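Local atomic coordinates of HTPA Reductase (Selaginella moellendorffii, PDB entry 5U5I), a protein that probably reduces 4-hydroxy-tetrahydrodipicolinate to tetrahydrodipicolinate with NADH or NADPH, a step of lysine biosynthesis by the diaminopimelate pathway. Residues Gln156-His161 with Thr202-Pro207. Sequence-based numbering, arbitrary orientation.
Sequences QVTESH and TRMGVP
Selenomethionine Met204 lies against Thr158 and Ser160, whose side chains leave the same face of the strand two residues apart. Its chain bends at both chi2 (-69°) and chi3 (-70°), the first carrying SE along the strand from Ser160 to Thr158, the second turning CE in toward the strand backbone: CG packs on Ser160 CB at 4.0 Å, SE meets Thr158 OG1 head-on at 3.9 Å, and CE reaches Thr158 O at 4.1 Å. This is the densely packed part of the contact, made by van der Waals touch alone, and it buries Thr158 OG1 without a polar partner. Ser160 OG, by contrast, is hydrogen-bonded to His214 on strand 214-222, while Val206 CG2 touches that hydroxyl at 4.1 Å. Strand 154-161 is an inner strand of the mixed sheet in the C-terminal DapB domain, between 192-194 and 214-222; the loop after helix 197-202 packs against one face of it, turning at Gly205 with positive phi. Toward solvent the packing thins out. There the extended Arg203 brings its guanidinium face over Thr158 OG1, with NH1 3.7 Å away, and its charge is held by a salt bridge to Glu199. On the strand's other face, His161 ND1 donates to Glu159 OE1 (2.8 Å) from above the carboxylate plane.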
ATOM      1  N   GLN B 156      11.724  -6.319  -7.115  1.00 42.48           N
ATOM      2  CA  GLN B 156      11.763  -6.184  -8.583  1.00 43.99           C
ATOM      3  C   GLN B 156      10.670  -5.188  -9.000  1.00 42.13           C
ATOM      4  O   GLN B 156       9.523  -5.309  -8.552  1.00 40.32           O
ATOM      5  CB  GLN B 156      11.497  -7.516  -9.273  1.00 45.76           C
ATOM      6  CG  GLN B 156      12.516  -8.603  -8.983  1.00 48.25           C
ATOM      7  CD  GLN B 156      12.041  -9.992  -9.391  1.00 49.92           C
ATOM      8  OE1 GLN B 156      12.261 -10.958  -8.671  1.00 51.00           O
ATOM      9  NE2 GLN B 156      11.390 -10.096 -10.544  1.00 50.58           N
ATOM     10  N   VAL B 157      11.023  -4.217  -9.849  1.00 42.79           N
ATOM     11  CA  VAL B 157      10.057  -3.239 -10.385  1.00 41.42           C
ATOM     12  C   VAL B 157      10.152  -3.240 -11.904  1.00 43.27           C
ATOM     13  O   VAL B 157      11.221  -2.995 -12.467  1.00 45.38           O
ATOM     14  CB  VAL B 157      10.305  -1.804  -9.873  1.00 40.48           C
ATOM     15  CG1 VAL B 157       9.261  -0.838 -10.440  1.00 39.30           C
ATOM     16  CG2 VAL B 157      10.308  -1.766  -8.354  1.00 38.95           C
ATOM     17  N   THR B 158       9.033  -3.523 -12.558  1.00 42.67           N
ATOM     18  CA  THR B 158       8.972  -3.493 -14.007  1.00 44.34           C
ATOM     19  C   THR B 158       7.823  -2.575 -14.467  1.00 42.69           C
ATOM     20  O   THR B 158       6.754  -2.509 -13.850  1.00 40.39           O
ATOM     21  CB  THR B 158       8.932  -4.911 -14.630  1.00 46.14           C
ATOM     22  OG1 THR B 158       8.762  -4.804 -16.050  1.00 47.59           O
ATOM     23  CG2 THR B 158       7.806  -5.755 -14.075  1.00 44.69           C
ATOM     24  N   GLU B 159       8.077  -1.860 -15.553  1.00 44.12           N
ATOM     25  CA  GLU B 159       7.266  -0.712 -15.930  1.00 43.05           C
ATOM     26  C   GLU B 159       7.166  -0.631 -17.461  1.00 44.78           C
ATOM     27  O   GLU B 159       8.161  -0.809 -18.161  1.00 47.19           O
ATOM     28  CB  GLU B 159       7.917   0.523 -15.305  1.00 43.09           C
ATOM     29  CG  GLU B 159       7.231   1.847 -15.525  1.00 42.31           C
ATOM     30  CD  GLU B 159       7.837   2.628 -16.680  1.00 44.72           C
ATOM     31  OE1 GLU B 159       7.521   2.316 -17.843  1.00 45.66           O
ATOM     32  OE2 GLU B 159       8.636   3.556 -16.428  1.00 46.04           O
ATOM     33  N   SER B 160       5.958  -0.375 -17.963  1.00 43.64           N
ATOM     34  CA  SER B 160       5.701  -0.286 -19.397  1.00 45.13           C
ATOM     35  C   SER B 160       4.824   0.916 -19.759  1.00 44.15           C
ATOM     36  O   SER B 160       3.713   1.061 -19.252  1.00 41.75           O
ATOM     37  CB  SER B 160       5.061  -1.575 -19.914  1.00 45.33           C
ATOM     38  OG  SER B 160       4.807  -1.496 -21.304  1.00 46.61           O
ATOM     39  N   HIS B 161       5.356   1.754 -20.651  1.00 46.29           N
ATOM     40  CA  HIS B 161       4.666   2.898 -21.230  1.00 46.24           C
ATOM     41  C   HIS B 161       4.921   2.880 -22.751  1.00 49.03           C
ATOM     42  O   HIS B 161       5.761   2.117 -23.253  1.00 51.07           O
ATOM     43  CB  HIS B 161       5.199   4.216 -20.634  1.00 46.50           C
ATOM     44  CG  HIS B 161       4.705   4.520 -19.253  1.00 44.15           C
ATOM     45  ND1 HIS B 161       5.194   3.892 -18.126  1.00 43.46           N
ATOM     46  CD2 HIS B 161       3.776   5.404 -18.815  1.00 42.62           C
ATOM     47  CE1 HIS B 161       4.573   4.359 -17.057  1.00 41.55           C
ATOM     48  NE2 HIS B 161       3.711   5.283 -17.446  1.00 41.08           N
ATOM     49  N   THR B 202       3.195  -9.433 -24.947  1.00 73.34           N
ATOM     50  CA  THR B 202       3.330 -10.805 -24.426  1.00 75.53           C
ATOM     51  C   THR B 202       3.629 -10.844 -22.924  1.00 72.57           C
ATOM     52  O   THR B 202       2.923 -11.514 -22.164  1.00 71.79           O
ATOM     53  CB  THR B 202       4.406 -11.617 -25.185  1.00 80.78           C
ATOM     54  OG1 THR B 202       5.693 -11.012 -25.010  1.00 81.03           O
ATOM     55  CG2 THR B 202       4.072 -11.713 -26.678  1.00 84.27           C
ATOM     56  N   ARG B 203       4.659 -10.113 -22.501  1.00 71.34           N
ATOM     57  CA  ARG B 203       5.081 -10.109 -21.099  1.00 68.59           C
ATOM     58  C   ARG B 203       4.146  -9.319 -20.182  1.00 63.78           C
ATOM     59  O   ARG B 203       3.869  -9.767 -19.069  1.00 61.99           O
ATOM     60  CB  ARG B 203       6.512  -9.578 -20.957  1.00 69.36           C
ATOM     61  CG  ARG B 203       7.070  -9.724 -19.550  1.00 67.71           C
ATOM     62  CD  ARG B 203       8.448  -9.109 -19.419  1.00 68.71           C
ATOM     63  NE  ARG B 203       8.811  -8.875 -18.020  1.00 66.04           N
ATOM     64  CZ  ARG B 203       9.974  -8.364 -17.613  1.00 66.69           C
ATOM     65  NH1 ARG B 203      10.198  -8.187 -16.312  1.00 64.41           N
ATOM     66  NH2 ARG B 203      10.921  -8.031 -18.491  1.00 69.88           N
HETATM   67  N   MSE B 204       3.686  -8.146 -20.621  1.00 61.71           N
HETATM   68  CA  MSE B 204       2.928  -7.239 -19.735  1.00 57.48           C
HETATM   69  C   MSE B 204       1.425  -7.274 -19.927  1.00 55.84           C
HETATM   70  O   MSE B 204       0.693  -6.742 -19.088  1.00 52.85           O
HETATM   71  CB  MSE B 204       3.424  -5.792 -19.856  1.00 56.46           C
HETATM   72  CG  MSE B 204       4.934  -5.606 -19.702  1.00 58.51           C
HETATM   73 SE   MSE B 204       5.541  -5.959 -17.856  1.00 57.93          SE
HETATM   74  CE  MSE B 204       4.781  -4.414 -16.908  1.00 52.57           C
ATOM     75  N   GLY B 205       0.942  -7.890 -21.005  1.00 58.12           N
ATOM     76  CA  GLY B 205      -0.496  -7.950 -21.291  1.00 57.30           C
ATOM     77  C   GLY B 205      -1.124  -6.640 -21.761  1.00 54.91           C
ATOM     78  O   GLY B 205      -2.318  -6.418 -21.562  1.00 53.53           O
ATOM     79  N   VAL B 206      -0.334  -5.778 -22.399  1.00 54.58           N
ATOM     80  CA  VAL B 206      -0.834  -4.512 -22.938  1.00 52.60           C
ATOM     81  C   VAL B 206      -1.606  -4.829 -24.229  1.00 54.84           C
ATOM     82  O   VAL B 206      -1.018  -5.381 -25.149  1.00 57.94           O
ATOM     83  CB  VAL B 206       0.319  -3.525 -23.261  1.00 52.43           C
ATOM     84  CG1 VAL B 206      -0.223  -2.226 -23.865  1.00 50.88           C
ATOM     85  CG2 VAL B 206       1.149  -3.222 -22.020  1.00 50.43           C
ATOM     86  N   PRO B 207      -2.915  -4.487 -24.304  1.00 53.48           N
ATOM     87  CA  PRO B 207      -3.635  -4.699 -25.571  1.00 55.99           C
ATOM     88  C   PRO B 207      -3.047  -3.881 -26.728  1.00 57.15           C
ATOM     89  O   PRO B 207      -2.556  -2.767 -26.511  1.00 54.82           O
ATOM     90  CB  PRO B 207      -5.064  -4.225 -25.258  1.00 53.86           C
ATOM     91  CG  PRO B 207      -5.175  -4.239 -23.779  1.00 51.02           C
ATOM     92  CD  PRO B 207      -3.801  -3.910 -23.276  1.00 50.07           C
TER